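Local coordinates for protein lectin (PDB 4HSD) that forms a four-bladed hemopexin-type beta-propeller that binds metal ions and probably acts as a carbohydrate-binding lectin, at residues 172-177 against 187-192; 64-69 against 121-126; 129-134 against 142-147. One frame throughout, in Å; residues are numbered along the deposited sequence.

Interaction 1 of 3, residues 172-177 against 187-192; sequences GMDSAF and LFKGEY. With NA (sodium ion), chain C.
A classic beta bulge opens the first hairpin of a hemopexin propeller blade, where Asp174 and Ser175 both face Phe188. Strand 175-178 is the innermost strand of the blade and runs antiparallel to strand 184-189. Phe188 O takes both bulge amides: Ser175 N at 3.2 Å, and Asp174 N in a weak, bent bond. Phe188 N returns a bond to Ser175 O at 3.1 Å. Asp174 O binds the sodium ion at 2.5 Å. Asn7, Asp65 and Asp121 give their own carbonyl oxygens to the same ion.

On the face of Ala176 and Leu187, Leu187 CD2 touches both Met173 SD and Ala176 CB. On the face of Ser175 and Phe188, Ser175 OG lies beside Phe188 CD1. The Phe177 ring meets the Phe188 ring rim to rim. Their planes are only 8° apart, and neither ring lies over the other's face. Trp217 adds an edge-to-face contact to Phe188.

Beyond the bulge, Lys189 runs as an extended chain past the backbone of Gly172. With CG opposite the backbone nitrogen (chi1 -163°), the chain passes Gly172 O. NZ is hydrogen-bonded to Ile168 O, while Lys189 CD and CE each lie 3.2 Å from Gly172 O.

Interaction 2 of 3, residues 64-69 against 121-126; sequences IDCSFD and DAAFRS. With NA (sodium ion), chain C.
Cys66 and Phe68 pack on Ala123 where the innermost strands of two blades run side by side. Strands 66-69 and 122-125 point the same way, only 2° apart, at a closest axis distance of 5.4 Å. No hydrogen bond joins them. Each pairs with the next strand of its own blade.

The tight part is in the middle. Cys66 SG lies against the Ala122 backbone, 3.5 Å from Ala122 C, and also touches the methyl of Ala123. SG gets there by standing anti to its own nitrogen (chi1 -175°). The same Ala123 methyl meets the Phe68 ring obliquely, with Ala123 CB 3.7 Å from Phe68 CD2. One methyl thus touches both the sulfur and the ring. Phe124 points away from strand 66-69; its ring meets those of Phe198 and Tyr133.

Farther along, Arg125 bends at chi2 and lays CD 3.2 Å from Asp69 O. That oxygen sits near the guanidinium plane, at its edge, but NE bonds instead to Thr70 O, and NH1 to Gly129 O.

The other end is looser and partly exposed. The carboxylates of Asp65 and Asp121 do not touch across the contact; Asp65 OD2 accepts from Glu80 N and Asp121 OD1 from Gly137 N. What meets here is backbone. Asp65 O and Asp121 O come within 3.0 Å of each other because both bind the sodium ion. Asp65 O is 2.5 Å from the ion and Asp121 O 2.6 Å. Asn7 O and Asp174 O bind it too. Such a ring of inner-strand carbonyls around a central ion is the channel metal site of the four-bladed hemopexin propeller.

Interaction 3 of 3, residues 129-134 against 142-147; sequences GKEVYL and RIDYLT
Val132 pairs with Ile143 at the middle of an antiparallel hairpin, the second and third strands of a hemopexin propeller blade. Their backbones are joined by two hydrogen bonds; the one from Ile143 N to Val132 O is short, 2.8 Å, and nearly straight. The short strand segments are well twisted, 146° between their directions.

On the Val132 and Ile143 face, shape does the work. Leu134 CD1 is the bump. It pushes into the fork of Ile143, 3.8 Å from Ile143 CG1, CG2 and CD1 alike, with the two side chains crossing at about a right angle. Val132 CB leans on Ile143 CG1, and Val132 CG2 meets the edge of the Tyr145 ring in plane, 3.5 Å from Tyr145 CD1. Tyr145 can reach back because its CG lies between the backbone nitrogen and carbonyl carbon (chi1 69°). Over one face of this ring goes Lys130, with CB in a CH-pi contact. The lysine crosses the ring obliquely and brings Lys130 CD 3.2 Å from Tyr145 OH. Its CG fits beside Leu146 CD2. Lys130 thus touches both the ring and Leu146. Phe68 of the neighbouring blade packs on Val132 and Leu134.

The opposite face is polar. Arg142 reaches out straight and lies alongside Tyr133, whose OH rests over one face of the guanidinium. Gln152 OE1 accepts from Arg142 NH1. The NE and NH2 edge of Arg142 grips Glu131 side-on, as a salt bridge to one oxygen. Both bonds lie in the guanidinium plane, but the carboxylate is turned 54° from it. Arg142 NH2 meets the syn lone pair of Glu131 OE1, and Arg142 NE comes from above the carboxylate plane, each at 3.0 Å.

How the interactions relate
Interactions 1 and 2 gather at the channel ion; interaction 3 lies farther out, in the blade of strand 122-125. The sodium ion takes Asp174 O from interaction 1, and Asp65 O and Asp121 O from interaction 2. The centres of these two are 11 Å apart, and they touch where Ala122 CB packs 3.3 Å from Ser175 CA, so inner strands of successive blades meet again. Interactions 2 and 3 have centres 11 Å apart and share a sheet: strand 122-125 neighbours strand 131-136, with a probable hydrogen bond from Phe124 N to Tyr133 O at 3.1 Å. The Leu134 side chain is about 11 Å from the ion. Interactions 1 and 3 do not touch.

Interaction 1 of 3, residues 172-177 against 187-192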
ATOM      1  N   GLY A 172       6.194  -4.388 -12.321  1.00 25.35           N
ATOM      2  CA  GLY A 172       5.310  -4.720 -11.218  1.00 25.34           C
ATOM      3  C   GLY A 172       5.764  -4.365  -9.825  1.00 24.21           C
ATOM      4  O   GLY A 172       6.942  -4.443  -9.507  1.00 25.13           O
ATOM      5  N   MET A 173       4.806  -3.984  -8.992  1.00 23.24           N
ATOM      6  CA  MET A 173       5.064  -3.720  -7.581  1.00 22.34           C
ATOM      7  C   MET A 173       4.085  -4.512  -6.728  1.00 20.31           C
ATOM      8  O   MET A 173       2.879  -4.425  -6.923  1.00 20.14           O
ATOM      9  CB  MET A 173       4.972  -2.236  -7.269  1.00 22.72           C
ATOM     10  CG  MET A 173       6.108  -1.440  -7.843  1.00 26.15           C
ATOM     11  SD  MET A 173       5.534   0.135  -8.443  1.00 30.94           S
ATOM     12  CE  MET A 173       6.638   0.326  -9.825  1.00 30.27           C
ATOM     13  N   ASP A 174       4.649  -5.279  -5.821  1.00 18.38           N
ATOM     14  CA  ASP A 174       3.994  -6.111  -4.869  1.00 17.23           C
ATOM     15  C   ASP A 174       3.300  -5.353  -3.748  1.00 15.76           C
ATOM     16  O   ASP A 174       2.283  -5.762  -3.261  1.00 13.85           O
ATOM     17  CB  ASP A 174       5.045  -7.067  -4.291  1.00 17.86           C
ATOM     18  CG  ASP A 174       5.326  -8.288  -5.164  1.00 17.98           C
ATOM     19  OD1 ASP A 174       6.124  -9.097  -4.728  1.00 17.18           O
ATOM     20  OD2 ASP A 174       4.745  -8.455  -6.254  1.00 17.84           O
ATOM     21  N   SER A 175       3.902  -4.251  -3.329  1.00 15.81           N
ATOM     22  CA  SER A 175       3.420  -3.459  -2.197  1.00 15.41           C
ATOM     23  C   SER A 175       3.910  -2.017  -2.262  1.00 14.95           C
ATOM     24  O   SER A 175       4.938  -1.753  -2.853  1.00 14.26           O
ATOM     25  CB  SER A 175       3.850  -4.102  -0.875  1.00 14.21           C
ATOM     26  OG  SER A 175       3.785  -3.179   0.217  1.00 16.50           O
ATOM     27  N   ALA A 176       3.173  -1.091  -1.647  1.00 15.71           N
ATOM     28  CA  ALA A 176       3.613   0.302  -1.569  1.00 17.01           C
ATOM     29  C   ALA A 176       3.003   1.073  -0.423  1.00 16.95           C
ATOM     30  O   ALA A 176       1.951   0.711   0.072  1.00 17.30           O
ATOM     31  CB  ALA A 176       3.321   1.044  -2.873  1.00 17.38           C
ATOM     32  N   PHE A 177       3.703   2.119   0.014  1.00 17.27           N
ATOM     33  CA  PHE A 177       3.137   3.096   0.939  1.00 17.08           C
ATOM     34  C   PHE A 177       3.874   4.444   0.849  1.00 17.23           C
ATOM     35  O   PHE A 177       5.040   4.498   0.447  1.00 16.88           O
ATOM     36  CB  PHE A 177       2.967   2.538   2.372  1.00 16.99           C
ATOM     37  CG  PHE A 177       4.208   2.517   3.221  1.00 17.31           C
ATOM     38  CD1 PHE A 177       5.148   1.497   3.076  1.00 17.62           C
ATOM     39  CD2 PHE A 177       4.396   3.461   4.237  1.00 17.53           C
ATOM     40  CE1 PHE A 177       6.279   1.438   3.904  1.00 16.61           C
ATOM     41  CE2 PHE A 177       5.528   3.401   5.077  1.00 16.64           C
ATOM     42  CZ  PHE A 177       6.460   2.386   4.912  1.00 15.50           C
ATOM     43  N   LEU A 187       8.476   1.516  -2.174  1.00 22.18           N
ATOM     44  CA  LEU A 187       7.994   0.454  -3.049  1.00 21.17           C
ATOM     45  C   LEU A 187       8.749  -0.844  -2.760  1.00 21.22           C
ATOM     46  O   LEU A 187       9.965  -0.828  -2.492  1.00 20.70           O
ATOM     47  CB  LEU A 187       8.171   0.832  -4.513  1.00 20.95           C
ATOM     48  CG  LEU A 187       7.757   2.218  -4.995  1.00 19.28           C
ATOM     49  CD1 LEU A 187       8.544   2.509  -6.245  1.00 20.67           C
ATOM     50  CD2 LEU A 187       6.243   2.303  -5.251  1.00 18.82           C
ATOM     51  N   PHE A 188       8.016  -1.952  -2.848  1.00 21.11           N
ATOM     52  CA  PHE A 188       8.496  -3.276  -2.473  1.00 21.55           C
ATOM     53  C   PHE A 188       8.179  -4.374  -3.497  1.00 22.28           C
ATOM     54  O   PHE A 188       7.032  -4.523  -3.935  1.00 21.84           O
ATOM     55  CB  PHE A 188       7.857  -3.668  -1.142  1.00 21.59           C
ATOM     56  CG  PHE A 188       8.053  -2.656  -0.055  1.00 20.57           C
ATOM     57  CD1 PHE A 188       7.231  -1.528   0.032  1.00 19.26           C
ATOM     58  CD2 PHE A 188       9.073  -2.825   0.882  1.00 20.44           C
ATOM     59  CE1 PHE A 188       7.418  -0.576   1.049  1.00 19.72           C
ATOM     60  CE2 PHE A 188       9.266  -1.884   1.903  1.00 21.66           C
ATOM     61  CZ  PHE A 188       8.426  -0.758   1.984  1.00 20.76           C
ATOM     62  N   LYS A 189       9.201  -5.146  -3.867  1.00 22.72           N
ATOM     63  CA  LYS A 189       9.038  -6.260  -4.808  1.00 23.20           C
ATOM     64  C   LYS A 189      10.028  -7.338  -4.416  1.00 23.71           C
ATOM     65  O   LYS A 189      11.239  -7.196  -4.635  1.00 24.62           O
ATOM     66  CB  LYS A 189       9.304  -5.818  -6.247  1.00 23.57           C
ATOM     67  CG  LYS A 189       8.764  -6.782  -7.307  1.00 23.66           C
ATOM     68  CD  LYS A 189       9.283  -6.457  -8.691  1.00 23.63           C
ATOM     69  CE  LYS A 189       8.500  -7.191  -9.757  1.00 24.43           C
ATOM     70  NZ  LYS A 189       8.889  -6.722 -11.111  1.00 23.31           N
ATOM     71  N   GLY A 190       9.519  -8.419  -3.836  1.00 23.28           N
ATOM     72  CA  GLY A 190      10.407  -9.479  -3.389  1.00 22.52           C
ATOM     73  C   GLY A 190      11.195  -9.006  -2.183  1.00 22.29           C
ATOM     74  O   GLY A 190      10.617  -8.537  -1.186  1.00 21.33           O
ATOM     75  N   GLU A 191      12.516  -9.113  -2.285  1.00 21.44           N
ATOM     76  CA  GLU A 191      13.405  -8.680  -1.210  1.00 21.24           C
ATOM     77  C   GLU A 191      14.014  -7.313  -1.511  1.00 20.70           C
ATOM     78  O   GLU A 191      14.889  -6.841  -0.795  1.00 20.51           O
ATOM     79  CB  GLU A 191      14.502  -9.723  -0.980  1.00 21.50           C
ATOM     80  CG  GLU A 191      15.517  -9.796  -2.074  1.00 22.74           C
ATOM     81  CD  GLU A 191      16.026 -11.187  -2.285  1.00 25.32           C
ATOM     82  OE1 GLU A 191      16.311 -11.558  -3.449  1.00 25.26           O
ATOM     83  OE2 GLU A 191      16.153 -11.910  -1.278  1.00 28.06           O
ATOM     84  N   TYR A 192      13.551  -6.689  -2.588  1.00 21.07           N
ATOM     85  CA  TYR A 192      14.046  -5.376  -2.991  1.00 21.28           C
ATOM     86  C   TYR A 192      13.045  -4.280  -2.674  1.00 20.51           C
ATOM     87  O   TYR A 192      11.836  -4.493  -2.817  1.00 20.08           O
ATOM     88  CB  TYR A 192      14.409  -5.376  -4.490  1.00 22.64           C
ATOM     89  CG  TYR A 192      15.580  -6.307  -4.819  1.00 24.76           C
ATOM     90  CD1 TYR A 192      16.894  -5.945  -4.499  1.00 26.91           C
ATOM     91  CD2 TYR A 192      15.371  -7.545  -5.412  1.00 24.63           C
ATOM     92  CE1 TYR A 192      17.961  -6.791  -4.771  1.00 28.25           C
ATOM     93  CE2 TYR A 192      16.432  -8.400  -5.694  1.00 25.43           C
ATOM     94  CZ  TYR A 192      17.721  -8.016  -5.364  1.00 27.32           C
ATOM     95  OH  TYR A 192      18.794  -8.832  -5.620  1.00 29.74           O
TER
HETATM   96 NA    NA C 301       0.180  -7.063  -3.657  1.00  6.66          NA

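Interaction 2 of 3, residues 64-69 against 121-126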
ATOM      1  N   ILE A  64      -4.485  -9.345   3.171  1.00 11.05           N
ATOM      2  CA  ILE A  64      -4.814  -8.195   2.352  1.00 11.37           C
ATOM      3  C   ILE A  64      -3.708  -7.952   1.292  1.00 11.62           C
ATOM      4  O   ILE A  64      -2.522  -7.772   1.625  1.00 11.50           O
ATOM      5  CB  ILE A  64      -5.037  -6.983   3.252  1.00 11.25           C
ATOM      6  CG1 ILE A  64      -6.335  -7.170   4.058  1.00 13.14           C
ATOM      7  CG2 ILE A  64      -5.146  -5.743   2.430  1.00 12.29           C
ATOM      8  CD1 ILE A  64      -6.194  -8.004   5.304  1.00 16.28           C
ATOM      9  N   ASP A  65      -4.085  -7.988   0.019  1.00 10.75           N
ATOM     10  CA  ASP A  65      -3.070  -7.875  -1.026  1.00 11.88           C
ATOM     11  C   ASP A  65      -2.768  -6.441  -1.546  1.00 12.02           C
ATOM     12  O   ASP A  65      -1.866  -6.262  -2.361  1.00 13.55           O
ATOM     13  CB  ASP A  65      -3.352  -8.851  -2.176  1.00  8.94           C
ATOM     14  CG  ASP A  65      -4.631  -8.543  -2.907  1.00 10.56           C
ATOM     15  OD1 ASP A  65      -4.987  -7.346  -3.010  1.00 10.01           O
ATOM     16  OD2 ASP A  65      -5.261  -9.495  -3.444  1.00  9.54           O
ATOM     17  N   CYS A  66      -3.532  -5.445  -1.102  1.00 10.85           N
ATOM     18  CA  CYS A  66      -3.328  -4.057  -1.504  1.00  9.93           C
ATOM     19  C   CYS A  66      -4.088  -3.155  -0.518  1.00 10.93           C
ATOM     20  O   CYS A  66      -5.225  -3.483  -0.099  1.00  9.52           O
ATOM     21  CB  CYS A  66      -3.859  -3.831  -2.927  1.00  8.73           C
ATOM     22  SG  CYS A  66      -3.547  -2.174  -3.641  1.00  8.26           S
ATOM     23  N   SER A  67      -3.464  -2.038  -0.144  1.00 10.90           N
ATOM     24  CA  SER A  67      -4.117  -1.036   0.710  1.00 12.17           C
ATOM     25  C   SER A  67      -3.548   0.374   0.535  1.00 11.94           C
ATOM     26  O   SER A  67      -2.453   0.541  -0.001  1.00 12.74           O
ATOM     27  CB  SER A  67      -4.105  -1.452   2.195  1.00 11.44           C
ATOM     28  OG  SER A  67      -2.817  -1.818   2.657  1.00 15.87           O
ATOM     29  N   PHE A  68      -4.304   1.384   0.954  1.00 12.11           N
ATOM     30  CA  PHE A  68      -3.804   2.758   0.934  1.00 12.83           C
ATOM     31  C   PHE A  68      -4.475   3.675   1.965  1.00 13.16           C
ATOM     32  O   PHE A  68      -5.624   3.461   2.370  1.00 12.28           O
ATOM     33  CB  PHE A  68      -3.812   3.376  -0.493  1.00 13.64           C
ATOM     34  CG  PHE A  68      -5.172   3.440  -1.148  1.00 15.66           C
ATOM     35  CD1 PHE A  68      -5.966   4.590  -1.046  1.00 16.15           C
ATOM     36  CD2 PHE A  68      -5.633   2.383  -1.915  1.00 15.39           C
ATOM     37  CE1 PHE A  68      -7.176   4.682  -1.687  1.00 16.61           C
ATOM     38  CE2 PHE A  68      -6.860   2.469  -2.561  1.00 17.67           C
ATOM     39  CZ  PHE A  68      -7.632   3.627  -2.446  1.00 16.93           C
ATOM     40  N   ASP A  69      -3.710   4.665   2.420  1.00 13.49           N
ATOM     41  CA  ASP A  69      -4.205   5.657   3.366  1.00 13.42           C
ATOM     42  C   ASP A  69      -5.124   6.586   2.594  1.00 12.73           C
ATOM     43  O   ASP A  69      -4.869   6.866   1.420  1.00 12.47           O
ATOM     44  CB  ASP A  69      -3.018   6.449   3.950  1.00 14.53           C
ATOM     45  CG  ASP A  69      -3.434   7.445   5.037  1.00 16.74           C
ATOM     46  OD1 ASP A  69      -4.014   7.011   6.075  1.00 19.87           O
ATOM     47  OD2 ASP A  69      -3.153   8.658   4.871  1.00 16.13           O
ATOM     48  N   ASP A 121      -2.327  -4.588  -7.423  1.00 10.54           N
ATOM     49  CA  ASP A 121      -1.093  -5.014  -6.811  1.00 10.99           C
ATOM     50  C   ASP A 121      -0.693  -4.230  -5.596  1.00 10.53           C
ATOM     51  O   ASP A 121      -0.562  -4.771  -4.548  1.00 11.18           O
ATOM     52  CB  ASP A 121       0.043  -4.965  -7.842  1.00 10.76           C
ATOM     53  CG  ASP A 121      -0.030  -6.068  -8.919  1.00 10.36           C
ATOM     54  OD1 ASP A 121       0.667  -5.920  -9.916  1.00  6.64           O
ATOM     55  OD2 ASP A 121      -0.742  -7.054  -8.778  1.00  7.06           O
ATOM     56  N   ALA A 122      -0.526  -2.937  -5.748  1.00 11.42           N
ATOM     57  CA  ALA A 122      -0.193  -2.054  -4.624  1.00 11.36           C
ATOM     58  C   ALA A 122      -0.699  -0.635  -4.882  1.00 10.90           C
ATOM     59  O   ALA A 122      -1.151  -0.313  -5.990  1.00 10.89           O
ATOM     60  CB  ALA A 122       1.320  -2.052  -4.364  1.00 12.40           C
ATOM     61  N   ALA A 123      -0.611   0.207  -3.856  1.00 10.12           N
ATOM     62  CA  ALA A 123      -1.114   1.568  -3.908  1.00  9.27           C
ATOM     63  C   ALA A 123      -0.563   2.446  -2.784  1.00 10.59           C
ATOM     64  O   ALA A 123      -0.318   1.955  -1.681  1.00 12.00           O
ATOM     65  CB  ALA A 123      -2.628   1.548  -3.827  1.00  8.34           C
ATOM     66  N   PHE A 124      -0.388   3.746  -3.060  1.00 10.82           N
ATOM     67  CA  PHE A 124       0.039   4.741  -2.058  1.00 10.83           C
ATOM     68  C   PHE A 124      -0.697   6.118  -2.157  1.00 11.30           C
ATOM     69  O   PHE A 124      -1.101   6.554  -3.232  1.00 10.93           O
ATOM     70  CB  PHE A 124       1.563   4.952  -2.125  1.00 11.37           C
ATOM     71  CG  PHE A 124       2.026   5.761  -3.309  1.00 12.14           C
ATOM     72  CD1 PHE A 124       2.255   5.157  -4.547  1.00 14.41           C
ATOM     73  CD2 PHE A 124       2.246   7.131  -3.189  1.00 11.10           C
ATOM     74  CE1 PHE A 124       2.697   5.926  -5.645  1.00 15.06           C
ATOM     75  CE2 PHE A 124       2.679   7.892  -4.265  1.00  8.94           C
ATOM     76  CZ  PHE A 124       2.909   7.305  -5.488  1.00 10.70           C
ATOM     77  N   ARG A 125      -0.870   6.783  -1.018  1.00 12.19           N
ATOM     78  CA  ARG A 125      -1.540   8.091  -0.943  1.00 13.51           C
ATOM     79  C   ARG A 125      -0.700   9.237  -1.489  1.00 13.92           C
ATOM     80  O   ARG A 125       0.422   9.452  -1.012  1.00 13.71           O
ATOM     81  CB  ARG A 125      -1.856   8.432   0.517  1.00 13.89           C
ATOM     82  CG  ARG A 125      -2.564   9.770   0.694  1.00 14.04           C
ATOM     83  CD  ARG A 125      -3.971   9.661   0.136  1.00 14.44           C
ATOM     84  NE  ARG A 125      -4.880  10.588   0.798  1.00 17.02           N
ATOM     85  CZ  ARG A 125      -5.114  11.834   0.394  1.00 14.26           C
ATOM     86  NH1 ARG A 125      -4.511  12.326  -0.674  1.00 15.52           N
ATOM     87  NH2 ARG A 125      -5.950  12.579   1.064  1.00 12.70           N
ATOM     88  N   SER A 126      -1.255   9.979  -2.451  1.00 14.94           N
ATOM     89  CA  SER A 126      -0.568  11.142  -3.026  1.00 15.54           C
ATOM     90  C   SER A 126      -0.670  12.310  -2.089  1.00 14.70           C
ATOM     91  O   SER A 126      -1.570  12.365  -1.282  1.00 14.32           O
ATOM     92  CB  SER A 126      -1.161  11.552  -4.385  1.00 17.10           C
ATOM     93  OG  SER A 126      -0.394  12.607  -4.966  1.00 17.27           O
TER
HETATM   94 NA    NA C 301       0.180  -7.063  -3.657  1.00  6.66          NA

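Interaction 3 of 3, residues 129-134 against 142-147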
ATOM      1  N   GLY A 129      -4.204  16.716  -2.599  1.00 15.47           N
ATOM      2  CA  GLY A 129      -5.627  16.493  -2.288  1.00 15.66           C
ATOM      3  C   GLY A 129      -6.068  15.078  -1.863  1.00 15.36           C
ATOM      4  O   GLY A 129      -5.424  14.437  -1.034  1.00 14.89           O
ATOM      5  N   LYS A 130      -7.176  14.606  -2.440  1.00 15.04           N
ATOM      6  CA  LYS A 130      -7.732  13.270  -2.166  1.00 14.14           C
ATOM      7  C   LYS A 130      -7.345  12.300  -3.263  1.00 13.23           C
ATOM      8  O   LYS A 130      -8.135  11.487  -3.694  1.00 11.53           O
ATOM      9  CB  LYS A 130      -9.263  13.313  -2.068  1.00 15.05           C
ATOM     10  CG  LYS A 130      -9.829  14.187  -0.963  1.00 17.33           C
ATOM     11  CD  LYS A 130      -9.417  13.672   0.425  1.00 19.61           C
ATOM     12  CE  LYS A 130      -9.995  14.539   1.575  1.00 18.77           C
ATOM     13  NZ  LYS A 130      -9.045  15.635   1.929  1.00 20.07           N
ATOM     14  N   GLU A 131      -6.103  12.401  -3.701  1.00 13.57           N
ATOM     15  CA  GLU A 131      -5.629  11.601  -4.795  1.00 14.12           C
ATOM     16  C   GLU A 131      -4.859  10.369  -4.331  1.00 14.73           C
ATOM     17  O   GLU A 131      -4.204  10.388  -3.261  1.00 15.21           O
ATOM     18  CB  GLU A 131      -4.749  12.466  -5.717  1.00 14.56           C
ATOM     19  CG  GLU A 131      -5.530  13.487  -6.464  1.00 14.25           C
ATOM     20  CD  GLU A 131      -4.759  14.174  -7.615  1.00 16.76           C
ATOM     21  OE1 GLU A 131      -3.655  13.702  -8.015  1.00 13.44           O
ATOM     22  OE2 GLU A 131      -5.284  15.214  -8.109  1.00 15.83           O
ATOM     23  N   VAL A 132      -4.942   9.305  -5.142  1.00 14.16           N
ATOM     24  CA  VAL A 132      -4.234   8.051  -4.882  1.00 14.32           C
ATOM     25  C   VAL A 132      -3.676   7.418  -6.174  1.00 14.68           C
ATOM     26  O   VAL A 132      -4.345   7.424  -7.219  1.00 16.17           O
ATOM     27  CB  VAL A 132      -5.139   7.039  -4.201  1.00 13.43           C
ATOM     28  CG1 VAL A 132      -4.355   5.801  -3.850  1.00 13.19           C
ATOM     29  CG2 VAL A 132      -5.758   7.649  -2.958  1.00 13.26           C
ATOM     30  N   TYR A 133      -2.457   6.886  -6.092  1.00 13.44           N
ATOM     31  CA  TYR A 133      -1.825   6.148  -7.198  1.00 13.10           C
ATOM     32  C   TYR A 133      -1.918   4.643  -6.924  1.00 12.43           C
ATOM     33  O   TYR A 133      -1.636   4.203  -5.806  1.00 11.62           O
ATOM     34  CB  TYR A 133      -0.339   6.538  -7.334  1.00 13.27           C
ATOM     35  CG  TYR A 133      -0.078   7.968  -7.788  1.00 14.54           C
ATOM     36  CD1 TYR A 133       0.037   8.283  -9.129  1.00 15.13           C
ATOM     37  CD2 TYR A 133       0.033   9.007  -6.858  1.00 15.91           C
ATOM     38  CE1 TYR A 133       0.259   9.598  -9.537  1.00 17.08           C
ATOM     39  CE2 TYR A 133       0.251  10.307  -7.247  1.00 16.40           C
ATOM     40  CZ  TYR A 133       0.364  10.604  -8.582  1.00 17.97           C
ATOM     41  OH  TYR A 133       0.586  11.912  -8.966  1.00 19.67           O
ATOM     42  N   LEU A 134      -2.306   3.874  -7.939  1.00 11.87           N
ATOM     43  CA  LEU A 134      -2.471   2.428  -7.828  1.00 10.70           C
ATOM     44  C   LEU A 134      -1.747   1.654  -8.958  1.00 11.05           C
ATOM     45  O   LEU A 134      -1.611   2.119 -10.090  1.00  9.43           O
ATOM     46  CB  LEU A 134      -3.957   2.052  -7.815  1.00  9.89           C
ATOM     47  CG  LEU A 134      -4.830   2.759  -6.784  1.00  9.86           C
ATOM     48  CD1 LEU A 134      -5.432   4.009  -7.424  1.00 10.84           C
ATOM     49  CD2 LEU A 134      -5.924   1.820  -6.267  1.00 10.48           C
ATOM     50  N   ARG A 142      -4.271   6.925 -11.588  1.00 12.12           N
ATOM     51  CA  ARG A 142      -4.296   8.081 -10.751  1.00 13.33           C
ATOM     52  C   ARG A 142      -5.761   8.367 -10.481  1.00 14.52           C
ATOM     53  O   ARG A 142      -6.482   8.755 -11.379  1.00 14.74           O
ATOM     54  CB  ARG A 142      -3.649   9.256 -11.451  1.00 13.54           C
ATOM     55  CG  ARG A 142      -3.440  10.454 -10.617  1.00 13.01           C
ATOM     56  CD  ARG A 142      -2.539  11.384 -11.288  1.00 13.49           C
ATOM     57  NE  ARG A 142      -2.571  12.651 -10.628  1.00 16.02           N
ATOM     58  CZ  ARG A 142      -2.046  13.776 -11.081  1.00 16.70           C
ATOM     59  NH1 ARG A 142      -1.422  13.844 -12.240  1.00 14.50           N
ATOM     60  NH2 ARG A 142      -2.144  14.839 -10.332  1.00 16.64           N
ATOM     61  N   ILE A 143      -6.199   8.195  -9.239  1.00 14.31           N
ATOM     62  CA  ILE A 143      -7.613   8.441  -8.928  1.00 14.94           C
ATOM     63  C   ILE A 143      -7.898   9.537  -7.927  1.00 14.76           C
ATOM     64  O   ILE A 143      -7.004  10.075  -7.295  1.00 15.24           O
ATOM     65  CB  ILE A 143      -8.333   7.175  -8.402  1.00 14.00           C
ATOM     66  CG1 ILE A 143      -7.917   6.884  -6.960  1.00 13.94           C
ATOM     67  CG2 ILE A 143      -8.042   6.006  -9.315  1.00 15.17           C
ATOM     68  CD1 ILE A 143      -8.667   5.715  -6.281  1.00 12.53           C
ATOM     69  N   ASP A 144      -9.176   9.868  -7.815  1.00 14.98           N
ATOM     70  CA  ASP A 144      -9.636  10.708  -6.742  1.00 15.23           C
ATOM     71  C   ASP A 144     -10.677   9.825  -6.125  1.00 15.50           C
ATOM     72  O   ASP A 144     -11.750   9.643  -6.727  1.00 15.70           O
ATOM     73  CB  ASP A 144     -10.279  12.008  -7.225  1.00 15.47           C
ATOM     74  CG  ASP A 144     -10.545  12.977  -6.064  1.00 15.73           C
ATOM     75  OD1 ASP A 144     -11.450  12.675  -5.262  1.00 13.21           O
ATOM     76  OD2 ASP A 144      -9.820  14.001  -5.921  1.00 14.55           O
ATOM     77  N   TYR A 145     -10.352   9.250  -4.957  1.00 14.54           N
ATOM     78  CA  TYR A 145     -11.322   8.414  -4.218  1.00 13.76           C
ATOM     79  C   TYR A 145     -12.561   9.156  -3.699  1.00 12.75           C
ATOM     80  O   TYR A 145     -13.622   8.555  -3.589  1.00 13.22           O
ATOM     81  CB  TYR A 145     -10.654   7.674  -3.048  1.00 13.86           C
ATOM     82  CG  TYR A 145     -10.181   8.527  -1.854  1.00 14.11           C
ATOM     83  CD1 TYR A 145      -8.826   8.704  -1.592  1.00 14.60           C
ATOM     84  CD2 TYR A 145     -11.101   9.101  -0.956  1.00 15.47           C
ATOM     85  CE1 TYR A 145      -8.391   9.433  -0.476  1.00 15.28           C
ATOM     86  CE2 TYR A 145     -10.688   9.839   0.151  1.00 12.31           C
ATOM     87  CZ  TYR A 145      -9.336   9.994   0.391  1.00 15.26           C
ATOM     88  OH  TYR A 145      -8.913  10.716   1.488  1.00 15.00           O
ATOM     89  N   LEU A 146     -12.409  10.437  -3.364  1.00 11.36           N
ATOM     90  CA  LEU A 146     -13.520  11.270  -2.876  1.00 11.94           C
ATOM     91  C   LEU A 146     -14.614  11.529  -3.939  1.00 11.99           C
ATOM     92  O   LEU A 146     -15.787  11.500  -3.608  1.00 11.25           O
ATOM     93  CB  LEU A 146     -12.987  12.593  -2.299  1.00 11.79           C
ATOM     94  CG  LEU A 146     -13.871  13.818  -1.998  1.00 14.56           C
ATOM     95  CD1 LEU A 146     -14.489  13.815  -0.594  1.00 13.84           C
ATOM     96  CD2 LEU A 146     -13.070  15.115  -2.192  1.00 14.49           C
ATOM     97  N   THR A 147     -14.237  11.779  -5.202  1.00 12.12           N
ATOM     98  CA  THR A 147     -15.233  11.989  -6.275  1.00 12.27           C
ATOM     99  C   THR A 147     -15.418  10.737  -7.116  1.00 12.25           C
ATOM    100  O   THR A 147     -16.195  10.721  -8.082  1.00 11.25           O
ATOM    101  CB  THR A 147     -14.924  13.226  -7.225  1.00 11.75           C
ATOM    102  OG1 THR A 147     -13.639  13.097  -7.863  1.00 12.32           O
ATOM    103  CG2 THR A 147     -14.968  14.523  -6.453  1.00 13.34           C
TER